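Long-range contacts in DNA-(apurinic or apyrimidinic site) lyase (Xenopus laevis, PDB 6WCD), which cuts DNA weakly at abasic sites during base excision repair and degrades DNA strands in the 3'-5' direction, using magnesium or manganese ions: residues N53-F58 / K316-C321; P78-E83 / G94-Y99; V37-L42 / K323-F328. All blocks are in the same frame, centred on the assembly; numbering follows the deposited sequence. Where two conformers were deposited one is given.

In the fold
Three contacts in the catalytic domain, which has the DNase I-like fold of the AP endonucleases, show how chemistry changes with depth. Contact 1 is buried: the border strand of the six-stranded sheet meets the loop following strand 310-312 mainly through an aromatic ring, two cysteines, a proline and a leucine. Contact 2, partly buried, belongs to the other sheet and relies on a glutamate carboxylate that accepts hydrogen bonds from a loop. Contact 3 lies at the surface, where leucine and phenylalanine contacts flank a salt bridge and a water. Contacts 1 and 3 share the loop after strand 310-312, and Y324 joins them by a probable hydrogen bond to the C317 carbonyl. S57 and E83 link contacts 1 and 2 similarly.

Contact 1 (N53-F58 / K316-C321); sequences NSYFSF and KCPPLC
The border strand 53-57 of the six-stranded sheet is covered by a turn in the loop that follows strand 310-312, with the ring of Y55 against C321 and P318. A type I beta turn from P318 to C321, closed by the bond from C321 N to P318 O, brings both residues to the ring. C321 CB approaches obliquely, 3.5 Å from Y55 CE1, and C321 SG makes a sulfur-aromatic contact, 4.7 Å from the centroid of the Y55 ring. P318 crosses the tyrosine at about a right angle, its CD 3.3 Å from Y55 OH. L320 CB lies 4.1 Å from Y55 CD1, and L320 CD1 comes near F56 O. The Y55 hydroxyl donates to N53 OD1 at 2.7 Å, which pins the ring's far end; with chi1 at 51°, N53 CG sits between the backbone N and carbonyl carbon and OD1 is set to accept. N53 CB packs 3.6 Å from C317 SG. C321 CA makes a CA-H...O contact with S54 O at 3.3 Å, and a water accepts from F56 N and donates to L320 O. S54 pairs by backbone bonds with T322, while the Y55 side chain also touches A81, V120 and T122 of the second sheet. With no clear direct hydrogen bond between the segments, cohesion probably rests on apolar and sulfur contacts, the tyrosine's polar end being satisfied within its own strand.

Contact 2 (P78-E83 / G94-Y99); sequences PQAAEE and GSVGCY
E82 reaches from strand 80-83 into the loop 94-99, and its two carboxylate oxygens account for three of the four hydrogen bonds between the segments. OE1 accepts twice. V96 N meets E82 OE1 on the anti side, with a bent N-H...O angle of 145°. G97 N comes in at 3.0 Å from the same E82 OE1, nearly in line with the C-O bond and much straighter. The other oxygen takes the phenol: Y99 OH donates to E82 OE2 over 2.6 Å, on the syn side and somewhat out of the carboxylate plane, while the ring stands steeply to that plane and presents its edge. The side chain gets there by stretching out fully, CG anti to the backbone N (chi1 -171°). R167 adds a long, weak ion pair to OE1 and bonds the carbonyl of G97, so some compensation of the buried negative charge is likely.

The fourth bond joins main chains, from A81 N to G94 O at 2.9 Å, nearly straight. A81 O and G94 O also lie close, 3.1 Å apart, two acceptors that do not bond. Beside them A80 CB lies 3.4 Å from G94 O and also meets V96 CG2. Neighbouring strand 119-127 bonds the backbones of Q79, A80 and E82, and where Q79 and A80 both face Q123 the pairing makes a classic beta bulge, a distortion characteristic of antiparallel sheets.

Contact 3 (V37-L42 / K323-F328); sequences VTRDLL and KYLPEF
R39 and E327 form the polar half of this contact, a bidentate salt bridge, side-on at the guanidinium. R39 NE donates to E327 OE1 at 3.0 Å and R39 NH2 to E327 OE2 at 2.9 Å, each oxygen using its syn lone pair. The flat groups are nearly coplanar, 5° apart, and each acceptor lies close to the guanidinium plane. With CG between backbone N and carbonyl carbon (chi1 57°) and a bend at chi2, E327 brings its carboxylate to R39. A water adds a second link, donating to R39 O and to E327 OE1, each at 2.7 Å. Replacing E327 by an alanine would probably strand the R39 guanidinium without its charge partner and set it free to turn.

Apolar contacts flank the bridge. L325 CD2 lies over one face of the guanidinium, 3.8 Å from R39 CZ, and L42 CD2 rests 3.9 Å from E327 CB. Within its own segment, E327 CG lies over one face of the F328 ring, whose edge meets L42 O.

The contact ties the loop after strand 29-33 to that after strand 310-312; F328 reaches E44 and A47 of helix 44-47, and R39 touches F58.

Contact 1 (N53-F58 / K316-C321)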
loop_
_atom_site.group_PDB
_atom_site.type_symbol
_atom_site.label_atom_id
_atom_site.label_comp_id
_atom_site.label_asym_id
_atom_site.label_seq_id
_atom_site.Cartn_x
_atom_site.Cartn_y
_atom_site.Cartn_z
ATOM N N ASN A 53 16.117 -2.253 -3.317
ATOM C CA ASN A 53 15.929 -1.088 -4.165
ATOM C C ASN A 53 14.551 -0.546 -3.851
ATOM O O ASN A 53 13.582 -1.317 -3.746
ATOM C CB ASN A 53 16.126 -1.375 -5.661
ATOM C CG ASN A 53 15.346 -2.551 -6.220
ATOM O OD1 ASN A 53 14.325 -2.367 -6.922
ATOM N ND2 ASN A 53 15.809 -3.755 -5.957
ATOM N N SER A 54 14.453 0.761 -3.629
ATOM C CA SER A 54 13.222 1.318 -3.089
ATOM C C SER A 54 12.669 2.454 -3.917
ATOM O O SER A 54 13.385 3.135 -4.637
ATOM C CB SER A 54 13.420 1.794 -1.660
ATOM O OG SER A 54 14.314 2.933 -1.604
ATOM N N TYR A 55 11.365 2.658 -3.732
ATOM C CA TYR A 55 10.514 3.558 -4.526
ATOM C C TYR A 55 9.597 4.285 -3.567
ATOM O O TYR A 55 8.737 3.674 -2.948
ATOM C CB TYR A 55 9.722 2.764 -5.585
ATOM C CG TYR A 55 10.666 1.892 -6.389
ATOM C CD1 TYR A 55 11.295 2.395 -7.533
ATOM C CD2 TYR A 55 11.055 0.630 -5.914
ATOM C CE1 TYR A 55 12.280 1.678 -8.202
ATOM C CE2 TYR A 55 12.037 -0.088 -6.556
ATOM C CZ TYR A 55 12.643 0.441 -7.706
ATOM O OH TYR A 55 13.643 -0.227 -8.365
ATOM N N PHE A 56 9.781 5.586 -3.462
ATOM C CA PHE A 56 9.053 6.421 -2.500
ATOM C C PHE A 56 8.119 7.348 -3.244
ATOM O O PHE A 56 8.454 7.846 -4.338
ATOM C CB PHE A 56 9.993 7.295 -1.655
ATOM C CG PHE A 56 10.596 6.610 -0.467
ATOM C CD1 PHE A 56 11.418 5.543 -0.576
ATOM C CD2 PHE A 56 10.336 7.111 0.789
ATOM C CE1 PHE A 56 11.967 4.918 0.553
ATOM C CE2 PHE A 56 10.863 6.525 1.903
ATOM C CZ PHE A 56 11.729 5.439 1.789
ATOM N N SER A 57 7.020 7.677 -2.608
ATOM C CA SER A 57 6.268 8.876 -2.946
ATOM C C SER A 57 6.357 9.792 -1.750
ATOM O O SER A 57 6.018 9.413 -0.642
ATOM C CB SER A 57 4.820 8.550 -3.286
ATOM O OG SER A 57 4.140 9.774 -3.683
ATOM N N PHE A 58 6.873 10.978 -1.985
ATOM C CA PHE A 58 7.061 11.992 -0.964
ATOM C C PHE A 58 5.952 13.031 -1.005
ATOM O O PHE A 58 5.623 13.547 -2.081
ATOM C CB PHE A 58 8.377 12.706 -1.215
ATOM C CG PHE A 58 9.565 11.829 -1.276
ATOM C CD1 PHE A 58 10.133 11.314 -0.144
ATOM C CD2 PHE A 58 10.194 11.585 -2.493
ATOM C CE1 PHE A 58 11.268 10.547 -0.168
ATOM C CE2 PHE A 58 11.330 10.780 -2.573
ATOM C CZ PHE A 58 11.899 10.288 -1.404
ATOM N N LYS A 316 17.542 -3.501 -14.516
ATOM C CA LYS A 316 17.938 -2.194 -14.026
ATOM C C LYS A 316 16.762 -1.666 -13.243
ATOM O O LYS A 316 15.618 -1.908 -13.586
ATOM C CB LYS A 316 18.318 -1.251 -15.176
ATOM C CG LYS A 316 18.736 0.153 -14.797
ATOM C CD LYS A 316 19.737 0.676 -15.836
ATOM C CE LYS A 316 19.584 2.159 -16.111
ATOM N NZ LYS A 316 19.963 2.999 -14.947
ATOM N N CYS A 317 17.063 -0.921 -12.179
ATOM C CA CYS A 317 16.024 -0.230 -11.448
ATOM C C CYS A 317 15.431 0.915 -12.277
ATOM O O CYS A 317 16.181 1.682 -12.903
ATOM C CB CYS A 317 16.593 0.336 -10.160
ATOM S SG CYS A 317 17.213 -0.863 -9.007
ATOM N N PRO A 318 14.110 1.069 -12.292
ATOM C CA PRO A 318 13.499 2.141 -13.052
ATOM C C PRO A 318 13.802 3.503 -12.435
ATOM O O PRO A 318 14.210 3.579 -11.271
ATOM C CB PRO A 318 12.009 1.820 -13.007
ATOM C CG PRO A 318 11.801 0.793 -11.958
ATOM C CD PRO A 318 13.129 0.163 -11.647
ATOM N N PRO A 319 13.562 4.592 -13.160
ATOM C CA PRO A 319 14.097 5.910 -12.742
ATOM C C PRO A 319 13.565 6.430 -11.422
ATOM O O PRO A 319 14.203 7.334 -10.844
ATOM C CB PRO A 319 13.672 6.834 -13.901
ATOM C CG PRO A 319 13.581 5.933 -15.084
ATOM C CD PRO A 319 13.101 4.587 -14.568
ATOM N N LEU A 320 12.439 5.954 -10.937
ATOM C CA LEU A 320 11.884 6.411 -9.673
ATOM C C LEU A 320 12.720 5.936 -8.499
ATOM O O LEU A 320 12.553 6.441 -7.398
ATOM C CB LEU A 320 10.451 5.920 -9.487
ATOM C CG LEU A 320 9.681 6.376 -8.269
ATOM C CD1 LEU A 320 9.562 7.893 -8.197
ATOM C CD2 LEU A 320 8.273 5.780 -8.286
ATOM N N CYS A 321 13.586 4.984 -8.701
ATOM C CA CYS A 321 14.330 4.431 -7.573
ATOM C C CYS A 321 15.095 5.539 -6.829
ATOM O O CYS A 321 15.714 6.437 -7.436
ATOM C CB CYS A 321 15.317 3.368 -8.046
ATOM S SG CYS A 321 16.185 2.497 -6.747
HETATM O O HOH W 1 11.603 7.271 -5.008
#

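Contact 2 (P78-E83 / G94-Y99)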
loop_
_atom_site.group_PDB
_atom_site.type_symbol
_atom_site.label_atom_id
_atom_site.label_comp_id
_atom_site.label_asym_id
_atom_site.label_seq_id
_atom_site.Cartn_x
_atom_site.Cartn_y
_atom_site.Cartn_z
ATOM N N PRO A 78 11.552 -4.063 -9.993
ATOM C CA PRO A 78 10.435 -3.841 -10.894
ATOM C C PRO A 78 10.853 -3.378 -12.273
ATOM O O PRO A 78 11.844 -2.654 -12.457
ATOM C CB PRO A 78 9.597 -2.776 -10.174
ATOM C CG PRO A 78 10.562 -2.046 -9.338
ATOM C CD PRO A 78 11.559 -3.058 -8.888
ATOM N N GLN A 79 10.044 -3.767 -13.257
ATOM C CA GLN A 79 10.244 -3.289 -14.612
ATOM C C GLN A 79 9.793 -1.855 -14.779
ATOM O O GLN A 79 10.282 -1.155 -15.681
ATOM C CB GLN A 79 9.507 -4.205 -15.605
ATOM C CG GLN A 79 10.207 -5.556 -15.898
ATOM C CD GLN A 79 10.182 -6.587 -14.776
ATOM O OE1 GLN A 79 9.374 -6.521 -13.855
ATOM N NE2 GLN A 79 11.068 -7.584 -14.878
ATOM N N ALA A 80 8.886 -1.384 -13.932
ATOM C CA ALA A 80 8.354 -0.048 -14.021
ATOM C C ALA A 80 7.925 0.388 -12.630
ATOM O O ALA A 80 7.613 -0.425 -11.768
ATOM C CB ALA A 80 7.171 0.031 -14.981
ATOM N N ALA A 81 7.875 1.696 -12.424
ATOM C CA ALA A 81 7.465 2.240 -11.136
ATOM C C ALA A 81 7.006 3.677 -11.327
ATOM O O ALA A 81 7.560 4.409 -12.149
ATOM C CB ALA A 81 8.598 2.203 -10.095
ATOM N N GLU A 82 5.997 4.071 -10.578
ATOM C CA GLU A 82 5.384 5.381 -10.744
ATOM C C GLU A 82 4.783 5.873 -9.454
ATOM O O GLU A 82 4.165 5.086 -8.737
ATOM C CB GLU A 82 4.313 5.282 -11.842
ATOM C CG GLU A 82 3.738 6.590 -12.295
ATOM C CD GLU A 82 2.745 6.458 -13.479
ATOM O OE1 GLU A 82 2.687 5.401 -14.120
ATOM O OE2 GLU A 82 2.043 7.441 -13.755
ATOM N N GLU A 83 4.883 7.183 -9.173
ATOM C CA GLU A 83 4.263 7.805 -8.027
ATOM C C GLU A 83 2.821 8.195 -8.367
ATOM O O GLU A 83 2.539 8.682 -9.476
ATOM C CB GLU A 83 5.007 9.107 -7.686
ATOM C CG GLU A 83 6.024 9.139 -6.667
ATOM C CD GLU A 83 6.310 10.620 -6.353
ATOM O OE1 GLU A 83 5.726 11.148 -5.382
ATOM O OE2 GLU A 83 7.047 11.261 -7.137
ATOM N N GLY A 94 9.872 4.712 -17.762
ATOM C CA GLY A 94 9.773 3.672 -16.754
ATOM C C GLY A 94 8.508 3.714 -15.940
ATOM O O GLY A 94 8.484 3.145 -14.838
ATOM N N SER A 95 7.452 4.330 -16.459
ATOM C CA SER A 95 6.183 4.492 -15.750
ATOM C C SER A 95 5.208 3.345 -16.066
ATOM O O SER A 95 5.408 2.524 -16.966
ATOM C CB SER A 95 5.529 5.821 -16.121
ATOM O OG SER A 95 5.068 5.779 -17.471
ATOM N N VAL A 96 4.110 3.313 -15.308
ATOM C CA VAL A 96 3.145 2.218 -15.386
ATOM C C VAL A 96 2.002 2.517 -16.343
ATOM O O VAL A 96 1.508 1.637 -17.047
ATOM C CB VAL A 96 2.603 1.950 -13.975
ATOM C CG1 VAL A 96 1.423 1.019 -14.033
ATOM C CG2 VAL A 96 3.739 1.436 -13.069
ATOM N N GLY A 97 1.495 3.747 -16.333
ATOM C CA GLY A 97 0.410 4.046 -17.258
ATOM C C GLY A 97 -0.919 3.383 -16.892
ATOM O O GLY A 97 -1.177 2.999 -15.756
ATOM N N CYS A 98 -1.771 3.242 -17.910
ATOM C CA CYS A 98 -3.124 2.689 -17.762
ATOM C C CYS A 98 -3.924 3.477 -16.716
ATOM O O CYS A 98 -4.261 2.981 -15.654
ATOM C CB CYS A 98 -3.103 1.215 -17.329
ATOM S SG CYS A 98 -2.216 0.143 -18.456
ATOM N N TYR A 99 -4.223 4.729 -17.063
ATOM C CA TYR A 99 -4.812 5.653 -16.084
ATOM C C TYR A 99 -6.322 5.500 -15.880
ATOM O O TYR A 99 -6.826 5.825 -14.789
ATOM C CB TYR A 99 -4.460 7.067 -16.511
ATOM C CG TYR A 99 -2.971 7.297 -16.426
ATOM C CD1 TYR A 99 -2.326 7.284 -15.212
ATOM C CD2 TYR A 99 -2.217 7.461 -17.549
ATOM C CE1 TYR A 99 -0.950 7.463 -15.136
ATOM C CE2 TYR A 99 -0.838 7.646 -17.478
ATOM C CZ TYR A 99 -0.220 7.650 -16.270
ATOM O OH TYR A 99 1.157 7.820 -16.204
#

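Contact 3 (V37-L42 / K323-F328)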
loop_
_atom_site.group_PDB
_atom_site.type_symbol
_atom_site.label_atom_id
_atom_site.label_comp_id
_atom_site.label_asym_id
_atom_site.label_seq_id
_atom_site.Cartn_x
_atom_site.Cartn_y
_atom_site.Cartn_z
ATOM N N VAL A 37 8.690 10.495 5.638
ATOM C CA VAL A 37 9.864 10.972 4.925
ATOM C C VAL A 37 9.440 11.914 3.807
ATOM O O VAL A 37 8.697 11.513 2.904
ATOM C CB VAL A 37 10.687 9.806 4.347
ATOM C CG1 VAL A 37 11.916 10.341 3.598
ATOM C CG2 VAL A 37 11.129 8.838 5.458
ATOM N N THR A 38 9.935 13.138 3.835
ATOM C CA THR A 38 9.807 14.067 2.741
ATOM C C THR A 38 11.187 14.408 2.219
ATOM O O THR A 38 12.209 14.223 2.913
ATOM C CB THR A 38 9.016 15.322 3.187
ATOM O OG1 THR A 38 9.500 15.811 4.437
ATOM C CG2 THR A 38 7.569 14.984 3.358
ATOM N N ARG A 39 11.250 14.964 0.992
ATOM C CA ARG A 39 12.557 15.074 0.350
ATOM C C ARG A 39 13.438 16.107 1.027
ATOM O O ARG A 39 14.681 16.004 0.959
ATOM C CB ARG A 39 12.425 15.432 -1.123
ATOM C CG ARG A 39 12.373 14.165 -1.970
ATOM C CD ARG A 39 12.472 14.482 -3.436
ATOM N NE ARG A 39 13.821 14.737 -3.931
ATOM C CZ ARG A 39 14.045 15.110 -5.187
ATOM N NH1 ARG A 39 13.000 15.273 -5.990
ATOM N NH2 ARG A 39 15.258 15.300 -5.644
ATOM N N ASP A 40 12.852 17.149 1.638
ATOM C CA ASP A 40 13.615 18.175 2.322
ATOM C C ASP A 40 14.458 17.635 3.472
ATOM O O ASP A 40 15.452 18.277 3.832
ATOM C CB ASP A 40 12.652 19.265 2.832
ATOM C CG ASP A 40 11.621 18.746 3.834
ATOM O OD1 ASP A 40 10.948 17.751 3.559
ATOM O OD2 ASP A 40 11.444 19.359 4.905
ATOM N N LEU A 41 14.093 16.456 4.013
ATOM C CA LEU A 41 14.798 15.926 5.177
ATOM C C LEU A 41 16.141 15.278 4.825
ATOM O O LEU A 41 16.950 15.091 5.741
ATOM C CB LEU A 41 13.967 14.853 5.864
ATOM C CG LEU A 41 12.561 15.317 6.290
ATOM C CD1 LEU A 41 11.846 14.090 6.887
ATOM C CD2 LEU A 41 12.648 16.415 7.256
ATOM N N LEU A 42 16.402 14.985 3.555
ATOM C CA LEU A 42 17.669 14.336 3.132
ATOM C C LEU A 42 17.956 13.047 3.915
ATOM O O LEU A 42 19.120 12.742 4.235
ATOM C CB LEU A 42 18.841 15.288 3.242
ATOM C CG LEU A 42 18.721 16.679 2.605
ATOM C CD1 LEU A 42 19.875 17.606 2.947
ATOM C CD2 LEU A 42 18.581 16.503 1.108
ATOM N N LYS A 323 17.841 5.454 -5.416
ATOM C CA LYS A 323 19.289 5.515 -5.613
ATOM C C LYS A 323 19.675 6.562 -6.647
ATOM O O LYS A 323 20.829 6.980 -6.678
ATOM C CB LYS A 323 19.816 4.148 -6.016
ATOM C CG LYS A 323 19.489 3.694 -7.397
ATOM C CD LYS A 323 20.065 2.269 -7.575
ATOM C CE LYS A 323 19.992 1.806 -8.977
ATOM N NZ LYS A 323 20.568 0.434 -9.080
ATOM N N TYR A 324 18.732 7.036 -7.441
ATOM C CA TYR A 324 18.999 8.022 -8.453
ATOM C C TYR A 324 18.746 9.439 -7.981
ATOM O O TYR A 324 19.033 10.383 -8.729
ATOM C CB TYR A 324 18.152 7.752 -9.691
ATOM C CG TYR A 324 18.385 6.403 -10.337
ATOM C CD1 TYR A 324 19.621 5.987 -10.763
ATOM C CD2 TYR A 324 17.295 5.556 -10.520
ATOM C CE1 TYR A 324 19.783 4.760 -11.395
ATOM C CE2 TYR A 324 17.458 4.344 -11.129
ATOM C CZ TYR A 324 18.676 3.959 -11.537
ATOM O OH TYR A 324 18.774 2.712 -12.125
ATOM N N LEU A 325 18.266 9.627 -6.771
ATOM C CA LEU A 325 18.025 10.970 -6.289
ATOM C C LEU A 325 19.335 11.741 -6.211
ATOM O O LEU A 325 20.312 11.246 -5.620
ATOM C CB LEU A 325 17.325 10.916 -4.920
ATOM C CG LEU A 325 15.893 10.444 -4.955
ATOM C CD1 LEU A 325 15.400 10.158 -3.533
ATOM C CD2 LEU A 325 14.976 11.453 -5.635
ATOM N N PRO A 326 19.397 12.961 -6.762
ATOM C CA PRO A 326 20.676 13.685 -6.812
ATOM C C PRO A 326 21.274 13.961 -5.439
ATOM O O PRO A 326 22.502 13.984 -5.300
ATOM C CB PRO A 326 20.314 15.002 -7.517
ATOM C CG PRO A 326 19.031 14.767 -8.212
ATOM C CD PRO A 326 18.301 13.630 -7.477
ATOM N N GLU A 327 20.435 14.160 -4.424
ATOM C CA GLU A 327 20.957 14.428 -3.088
ATOM C C GLU A 327 21.712 13.251 -2.507
ATOM O O GLU A 327 22.514 13.444 -1.587
ATOM C CB GLU A 327 19.820 14.834 -2.165
ATOM C CG GLU A 327 18.661 13.839 -2.024
ATOM C CD GLU A 327 17.445 14.151 -2.932
ATOM O OE1 GLU A 327 16.294 13.921 -2.488
ATOM O OE2 GLU A 327 17.658 14.580 -4.093
ATOM N N PHE A 328 21.498 12.038 -3.026
ATOM C CA PHE A 328 22.138 10.846 -2.487
ATOM C C PHE A 328 23.251 10.321 -3.406
ATOM O O PHE A 328 23.638 9.156 -3.307
ATOM C CB PHE A 328 21.086 9.754 -2.232
ATOM C CG PHE A 328 19.984 10.150 -1.265
ATOM C CD1 PHE A 328 20.247 11.071 -0.258
ATOM C CD2 PHE A 328 18.706 9.630 -1.374
ATOM C CE1 PHE A 328 19.250 11.430 0.619
ATOM C CE2 PHE A 328 17.682 9.997 -0.458
ATOM C CZ PHE A 328 17.994 10.926 0.524
HETATM O O HOH W 2 15.824 13.661 0.188
#